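Local coordinates for protein dihydrofolate reductase (Coxiella burnetii, PDB 3TQB) that probably reduces 7,8-dihydrofolate to tetrahydrofolate with NADPH, a key step in folate metabolism that feeds glycine, purine and DNA precursor synthesis, at residues T4-M9 with E92-G97; I35-P40 with P56-I61. All blocks are in the same frame, centred on the assembly; numbering follows the deposited sequence.

Contact 1 (T4-M9 with E92-G97). With FOL (folic acid), chain C.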
loop_
_atom_site.group_PDB
_atom_site.type_symbol
_atom_site.label_atom_id
_atom_site.label_comp_id
_atom_site.label_asym_id
_atom_site.label_seq_id
_atom_site.Cartn_x
_atom_site.Cartn_y
_atom_site.Cartn_z
ATOM N N THR A 4 -6.539 -5.683 1.653
ATOM C CA THR A 4 -6.756 -4.504 0.822
ATOM C C THR A 4 -5.433 -3.866 0.423
ATOM O O THR A 4 -4.562 -3.658 1.266
ATOM C CB THR A 4 -7.619 -3.461 1.560
ATOM O OG1 THR A 4 -8.862 -4.058 1.952
ATOM C CG2 THR A 4 -7.895 -2.257 0.666
ATOM N N LEU A 5 -5.285 -3.567 -0.866
ATOM C CA LEU A 5 -4.129 -2.825 -1.359
ATOM C C LEU A 5 -4.523 -1.365 -1.569
ATOM O O LEU A 5 -5.611 -1.073 -2.067
ATOM C CB LEU A 5 -3.603 -3.420 -2.671
ATOM C CG LEU A 5 -3.286 -4.921 -2.706
ATOM C CD1 LEU A 5 -2.609 -5.277 -4.015
ATOM C CD2 LEU A 5 -2.406 -5.342 -1.540
ATOM N N ILE A 6 -3.636 -0.455 -1.175
ATOM C CA ILE A 6 -3.841 0.975 -1.373
ATOM C C ILE A 6 -2.565 1.579 -1.958
ATOM O O ILE A 6 -1.464 1.330 -1.454
ATOM C CB ILE A 6 -4.236 1.682 -0.050
ATOM C CG1 ILE A 6 -4.538 3.164 -0.290
ATOM C CG2 ILE A 6 -3.141 1.517 1.010
ATOM C CD1 ILE A 6 -5.055 3.884 0.934
ATOM N N ALA A 7 -2.712 2.356 -3.028
ATOM C CA ALA A 7 -1.558 2.939 -3.705
ATOM C C ALA A 7 -1.948 4.084 -4.632
ATOM O O ALA A 7 -2.996 4.044 -5.275
ATOM C CB ALA A 7 -0.816 1.863 -4.490
ATOM N N ALA A 8 -1.095 5.105 -4.684
ATOM C CA ALA A 8 -1.230 6.185 -5.652
ATOM C C ALA A 8 -0.260 5.922 -6.795
ATOM O O ALA A 8 0.914 5.633 -6.561
ATOM C CB ALA A 8 -0.937 7.521 -5.004
ATOM N N MET A 9 -0.756 6.019 -8.027
ATOM C CA MET A 9 0.045 5.721 -9.213
ATOM C C MET A 9 -0.360 6.587 -10.396
ATOM O O MET A 9 -1.378 7.278 -10.347
ATOM C CB MET A 9 -0.094 4.243 -9.583
ATOM C CG MET A 9 -1.509 3.822 -9.980
ATOM S SD MET A 9 -1.644 2.049 -10.255
ATOM C CE MET A 9 -1.404 1.437 -8.589
ATOM N N GLU A 92 -9.906 -6.570 8.751
ATOM C CA GLU A 92 -9.331 -6.023 7.523
ATOM C C GLU A 92 -7.872 -5.633 7.735
ATOM O O GLU A 92 -7.524 -5.069 8.772
ATOM C CB GLU A 92 -10.139 -4.809 7.054
ATOM C CG GLU A 92 -9.557 -4.096 5.829
ATOM C CD GLU A 92 -10.528 -3.116 5.191
ATOM O OE1 GLU A 92 -11.461 -2.657 5.884
ATOM O OE2 GLU A 92 -10.353 -2.801 3.994
ATOM N N VAL A 93 -7.033 -5.942 6.747
ATOM C CA VAL A 93 -5.617 -5.570 6.757
ATOM C C VAL A 93 -5.292 -4.796 5.486
ATOM O O VAL A 93 -5.711 -5.188 4.396
ATOM C CB VAL A 93 -4.709 -6.808 6.832
ATOM C CG1 VAL A 93 -3.242 -6.398 6.812
ATOM C CG2 VAL A 93 -5.024 -7.618 8.082
ATOM N N ILE A 94 -4.543 -3.704 5.628
ATOM C CA ILE A 94 -4.229 -2.826 4.502
ATOM C C ILE A 94 -2.753 -2.931 4.112
ATOM O O ILE A 94 -1.872 -2.656 4.923
ATOM C CB ILE A 94 -4.568 -1.352 4.826
ATOM C CG1 ILE A 94 -6.026 -1.225 5.274
ATOM C CG2 ILE A 94 -4.328 -0.469 3.608
ATOM C CD1 ILE A 94 -6.476 0.199 5.495
ATOM N N ILE A 95 -2.498 -3.332 2.867
ATOM C CA ILE A 95 -1.144 -3.384 2.319
ATOM C C ILE A 95 -0.879 -2.097 1.543
ATOM O O ILE A 95 -1.673 -1.710 0.683
ATOM C CB ILE A 95 -0.957 -4.578 1.363
ATOM C CG1 ILE A 95 -1.483 -5.884 1.979
ATOM C CG2 ILE A 95 0.498 -4.720 0.973
ATOM C CD1 ILE A 95 -0.898 -6.221 3.331
ATOM N N ILE A 96 0.239 -1.439 1.836
ATOM C CA ILE A 96 0.532 -0.131 1.252
ATOM C C ILE A 96 1.823 -0.096 0.427
ATOM O O ILE A 96 2.291 0.979 0.085
ATOM C CB ILE A 96 0.580 0.970 2.349
ATOM C CG1 ILE A 96 1.832 0.842 3.226
ATOM C CG2 ILE A 96 -0.663 0.904 3.222
ATOM C CD1 ILE A 96 1.948 1.928 4.273
ATOM N N GLY A 97 2.388 -1.259 0.102
ATOM C CA GLY A 97 3.606 -1.328 -0.713
ATOM C C GLY A 97 4.844 -1.691 0.089
ATOM O O GLY A 97 4.743 -1.964 1.278
HETATM N N1 FOL C . -1.337 5.434 -1.072
HETATM C C2 FOL C . -1.759 6.595 -1.695
HETATM N NA2 FOL C . -2.990 6.672 -2.192
HETATM N N3 FOL C . -0.905 7.676 -1.805
HETATM C C4 FOL C . 0.376 7.614 -1.292
HETATM O O4 FOL C . 1.121 8.588 -1.398
HETATM C C4A FOL C . 0.809 6.447 -0.662
HETATM N N5 FOL C . 2.089 6.360 -0.144
HETATM C C6 FOL C . 2.505 5.199 0.481
HETATM C C7 FOL C . 1.641 4.118 0.592
HETATM N N8 FOL C . 0.364 4.198 0.070
HETATM C C8A FOL C . -0.058 5.357 -0.553
HETATM C C9 FOL C . 3.895 5.085 1.060
HETATM N N10 FOL C . 4.430 6.384 1.426
HETATM C C11 FOL C . 2.565 9.167 3.844
HETATM C C12 FOL C . 3.487 9.560 2.879
HETATM C C13 FOL C . 4.103 8.606 2.075
HETATM C C14 FOL C . 3.803 7.255 2.223
HETATM C C15 FOL C . 2.878 6.859 3.194
HETATM C C16 FOL C . 2.260 7.816 4.001
HETATM C C FOL C . 1.921 10.215 4.699
HETATM O O FOL C . 2.647 11.391 4.978
HETATM N N FOL C . 0.689 10.013 5.166
HETATM C CA FOL C . 0.170 10.747 6.308
HETATM C CB FOL C . -0.516 12.028 5.839
HETATM C CG FOL C . -0.399 13.128 6.890
HETATM C CD FOL C . -1.195 14.351 6.492
HETATM O OE1 FOL C . -0.695 15.488 6.638
HETATM O OE2 FOL C . -2.354 14.254 6.025
HETATM C CT FOL C . -0.792 9.910 7.097
HETATM O O1 FOL C . -1.173 8.801 6.668
HETATM O O2 FOL C . -1.228 10.303 8.200
#
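Thr4 and Leu5 pair in parallel with Ile94 and Ile95, the axes of strands 4-9 and 92-95 approaching to 4.6 Å with a 33° angle between their directions. Three backbone bonds close the ladder: Thr4 N to Val93 O, Ile95 N to Thr4 O, and Ile6 N to Ile95 O.

At the Glu92 end the hydroxyl of Thr4 adds a side-chain bond, OG1 donating a hydrogen bond to Glu92 OE2 at 2.8 Å. The carboxylate receives it on the lone pair turned away from OE1, and OE1 is taken by Lys39 in a salt bridge, so both oxygens of Glu92 are engaged. Its CG stands anti to the backbone N (chi1 176°), and the extended chain beyond carries OE2 across to the Thr4 hydroxyl.

Further along, branched aliphatic residues suit the strands and fill both faces. Ile6 CG2 rests against two methyls on one side, Ile94 CG2 at 3.5 Å and Ile96 CG2 at 3.4 Å; with CG1 anti to the backbone N (chi1 -176°), this methyl is left in the position between N and carbonyl carbon. Helix 26-36 packs here through Phe32. On the other face Leu5 lies alongside Ile95, its CD2 3.3 Å from Ile95 CB, against helix 99-105, where both touch Ala105.

These are neighbouring central strands of the eight-stranded mixed sheet of the dihydrofolate reductase fold, and beyond the last bridge, where the two segments part, the pterin of folic acid sits. Small Ala8 leaves room for it, its CB 3.2 Å from N3 of folic acid, while its backbone N bonds the nicotinamide amide oxygen of NADPH. Ile96 O comes within 3.2 Å of folate C7. Small and aliphatic side chains, with backbone N and O atoms presented between them, thus form a wall along which pterin and nicotinamide meet, while the polar pair Thr4-Glu92 is kept at the far end.

Contact 2 (I35-P40 with P56-I61). With FOL (folic acid), chain C.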
loop_
_atom_site.group_PDB
_atom_site.type_symbol
_atom_site.label_atom_id
_atom_site.label_comp_id
_atom_site.label_asym_id
_atom_site.label_seq_id
_atom_site.Cartn_x
_atom_site.Cartn_y
_atom_site.Cartn_z
ATOM N N ILE A 35 -8.713 6.453 5.047
ATOM C CA ILE A 35 -8.861 5.044 4.679
ATOM C C ILE A 35 -8.076 4.114 5.612
ATOM O O ILE A 35 -8.552 3.030 5.950
ATOM C CB ILE A 35 -8.429 4.798 3.209
ATOM C CG1 ILE A 35 -9.420 5.456 2.241
ATOM C CG2 ILE A 35 -8.342 3.315 2.906
ATOM C CD1 ILE A 35 -10.775 4.775 2.176
ATOM N N THR A 36 -6.890 4.543 6.035
ATOM C CA THR A 36 -6.005 3.703 6.847
ATOM C C THR A 36 -6.174 3.869 8.360
ATOM O O THR A 36 -5.651 3.056 9.123
ATOM C CB THR A 36 -4.528 3.969 6.506
ATOM O OG1 THR A 36 -4.211 5.342 6.767
ATOM C CG2 THR A 36 -4.253 3.651 5.045
ATOM N N LEU A 37 -6.886 4.911 8.792
ATOM C CA LEU A 37 -7.044 5.204 10.226
ATOM C C LEU A 37 -7.738 4.075 10.995
ATOM O O LEU A 37 -8.807 3.607 10.598
ATOM C CB LEU A 37 -7.809 6.520 10.446
ATOM C CG LEU A 37 -6.968 7.776 10.696
ATOM C CD1 LEU A 37 -7.839 9.023 10.626
ATOM C CD2 LEU A 37 -6.259 7.695 12.038
ATOM N N GLY A 38 -7.122 3.658 12.099
ATOM C CA GLY A 38 -7.677 2.619 12.965
ATOM C C GLY A 38 -7.586 1.214 12.394
ATOM O O GLY A 38 -8.380 0.345 12.757
ATOM N N LYS A 39 -6.621 0.987 11.507
ATOM C CA LYS A 39 -6.444 -0.316 10.869
ATOM C C LYS A 39 -4.966 -0.710 10.832
ATOM O O LYS A 39 -4.091 0.153 10.937
ATOM C CB LYS A 39 -6.997 -0.293 9.442
ATOM C CG LYS A 39 -8.486 -0.005 9.344
ATOM C CD LYS A 39 -8.947 0.022 7.895
ATOM C CE LYS A 39 -10.444 0.266 7.792
ATOM N NZ LYS A 39 -10.923 0.264 6.377
ATOM N N PRO A 40 -4.681 -2.018 10.687
ATOM C CA PRO A 40 -3.302 -2.460 10.486
ATOM C C PRO A 40 -2.799 -2.102 9.093
ATOM O O PRO A 40 -3.517 -2.315 8.113
ATOM C CB PRO A 40 -3.382 -3.988 10.636
ATOM C CG PRO A 40 -4.742 -4.287 11.145
ATOM C CD PRO A 40 -5.614 -3.156 10.734
ATOM N N PRO A 56 0.950 7.848 12.667
ATOM C CA PRO A 56 0.265 7.884 13.963
ATOM C C PRO A 56 -1.142 7.288 13.925
ATOM O O PRO A 56 -1.777 7.261 12.866
ATOM C CB PRO A 56 0.202 9.383 14.308
ATOM C CG PRO A 56 0.876 10.113 13.191
ATOM C CD PRO A 56 1.012 9.179 12.040
ATOM N N HIS A 57 -1.604 6.812 15.080
ATOM C CA HIS A 57 -2.952 6.254 15.245
ATOM C C HIS A 57 -3.187 4.973 14.432
ATOM O O HIS A 57 -4.335 4.610 14.161
ATOM C CB HIS A 57 -4.019 7.303 14.894
ATOM C CG HIS A 57 -3.715 8.675 15.412
ATOM N ND1 HIS A 57 -3.568 8.949 16.755
ATOM C CD2 HIS A 57 -3.528 9.850 14.765
ATOM C CE1 HIS A 57 -3.302 10.234 16.913
ATOM N NE2 HIS A 57 -3.273 10.804 15.721
ATOM N N ARG A 58 -2.101 4.289 14.071
ATOM C CA ARG A 58 -2.162 3.084 13.247
ATOM C C ARG A 58 -1.089 2.082 13.661
ATOM O O ARG A 58 0.030 2.467 14.005
ATOM C CB ARG A 58 -1.967 3.442 11.773
ATOM C CG ARG A 58 -3.242 3.849 11.061
ATOM C CD ARG A 58 -2.963 4.776 9.892
ATOM N NE ARG A 58 -2.521 6.094 10.341
ATOM C CZ ARG A 58 -2.323 7.140 9.541
ATOM N NH1 ARG A 58 -2.524 7.040 8.230
ATOM N NH2 ARG A 58 -1.921 8.295 10.060
ATOM N N ARG A 59 -1.440 0.799 13.621
ATOM C CA ARG A 59 -0.483 -0.271 13.874
ATOM C C ARG A 59 0.397 -0.437 12.640
ATOM O O ARG A 59 -0.016 -1.039 11.646
ATOM C CB ARG A 59 -1.202 -1.584 14.211
ATOM C CG ARG A 59 -0.260 -2.733 14.554
ATOM C CD ARG A 59 -1.004 -3.984 14.997
ATOM N NE ARG A 59 -0.098 -5.125 15.122
ATOM C CZ ARG A 59 -0.452 -6.343 15.530
ATOM N NH1 ARG A 59 -1.711 -6.609 15.864
ATOM N NH2 ARG A 59 0.462 -7.304 15.604
ATOM N N ASN A 60 1.601 0.123 12.706
ATOM C CA ASN A 60 2.559 0.030 11.612
ATOM C C ASN A 60 3.239 -1.329 11.612
ATOM O O ASN A 60 3.916 -1.680 12.577
ATOM C CB ASN A 60 3.609 1.135 11.731
ATOM C CG ASN A 60 3.030 2.516 11.505
ATOM O OD1 ASN A 60 2.851 2.944 10.368
ATOM N ND2 ASN A 60 2.744 3.227 12.591
ATOM N N ILE A 61 3.048 -2.098 10.540
ATOM C CA ILE A 61 3.699 -3.400 10.402
ATOM C C ILE A 61 4.721 -3.362 9.271
ATOM O O ILE A 61 4.383 -3.026 8.136
ATOM C CB ILE A 61 2.686 -4.521 10.135
ATOM C CG1 ILE A 61 1.654 -4.582 11.263
ATOM C CG2 ILE A 61 3.406 -5.858 9.996
ATOM C CD1 ILE A 61 0.736 -5.776 11.187
HETATM N N1 FOL C . -1.337 5.434 -1.072
HETATM C C2 FOL C . -1.759 6.595 -1.695
HETATM N NA2 FOL C . -2.990 6.672 -2.192
HETATM N N3 FOL C . -0.905 7.676 -1.805
HETATM C C4 FOL C . 0.376 7.614 -1.292
HETATM O O4 FOL C . 1.121 8.588 -1.398
HETATM C C4A FOL C . 0.809 6.447 -0.662
HETATM N N5 FOL C . 2.089 6.360 -0.144
HETATM C C6 FOL C . 2.505 5.199 0.481
HETATM C C7 FOL C . 1.641 4.118 0.592
HETATM N N8 FOL C . 0.364 4.198 0.070
HETATM C C8A FOL C . -0.058 5.357 -0.553
HETATM C C9 FOL C . 3.895 5.085 1.060
HETATM N N10 FOL C . 4.430 6.384 1.426
HETATM C C11 FOL C . 2.565 9.167 3.844
HETATM C C12 FOL C . 3.487 9.560 2.879
HETATM C C13 FOL C . 4.103 8.606 2.075
HETATM C C14 FOL C . 3.803 7.255 2.223
HETATM C C15 FOL C . 2.878 6.859 3.194
HETATM C C16 FOL C . 2.260 7.816 4.001
HETATM C C FOL C . 1.921 10.215 4.699
HETATM O O FOL C . 2.647 11.391 4.978
HETATM N N FOL C . 0.689 10.013 5.166
HETATM C CA FOL C . 0.170 10.747 6.308
HETATM C CB FOL C . -0.516 12.028 5.839
HETATM C CG FOL C . -0.399 13.128 6.890
HETATM C CD FOL C . -1.195 14.351 6.492
HETATM O OE1 FOL C . -0.695 15.488 6.638
HETATM O OE2 FOL C . -2.354 14.254 6.025
HETATM C CT FOL C . -0.792 9.910 7.097
HETATM O O1 FOL C . -1.173 8.801 6.668
HETATM O O2 FOL C . -1.228 10.303 8.200
#
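Gly38 runs past Arg58 with their CA atoms 5.5 Å apart, where helix 26-36 ends in a type II turn from Thr36 to Lys39 and segment 56-61 heads into strand 59-63. Gly38 suits the turn because its phi is positive.

Thr36 and Arg58 carry the contact. Arg58 NH1 donates to Thr36 OG1 at 2.8 Å, with the oxygen 20° out of the guanidinium plane; that hydroxyl is also bonded to Phe32 O, one helical turn back. The arginine chain, bent at chi3 (-70°), lays CG and CD against Thr36 O and turns its head towards the ligand. This is the dihydrofolate reductase site for the alpha-carboxylate of the folate glutamate tail: NH1 reaches O1 of folic acid at 2.7 Å and NH2 reaches O2 at 2.8 Å, the latter bond nearly straight at 168°.

On the remaining edge NE and NH2 together grip Pro56 O, which lies in the guanidinium plane. Three partners therefore fix the rotation of the head, and arginine alone has the five N-H groups to satisfy them. Outside, Leu37 lies alongside His57, CD2 meeting its CB at 3.7 Å.

Contact 1 lies near the centre of the chain and is almost wholly buried; contact 2 is partly exposed and nested within the loop that contact 1 closes, and the centres of the two contacts are about 12 Å apart. Both reach the same sheet: strand 40-43, entered from contact 2, lies between strands 92-95 and 59-63. Besides the Lys39-Glu92 salt bridge, they meet where Ile94 N probably bonds Pro40 O and Ile94 packs on Lys39. Chemistry follows place. The core pairing relies on a backbone ladder and aliphatic packing, whereas the outer one has one side-chain hydrogen bond between its segments and spends its charge on the ligand. They touch different parts of folic acid, the pterin at contact 1 and the alpha-carboxylate at contact 2.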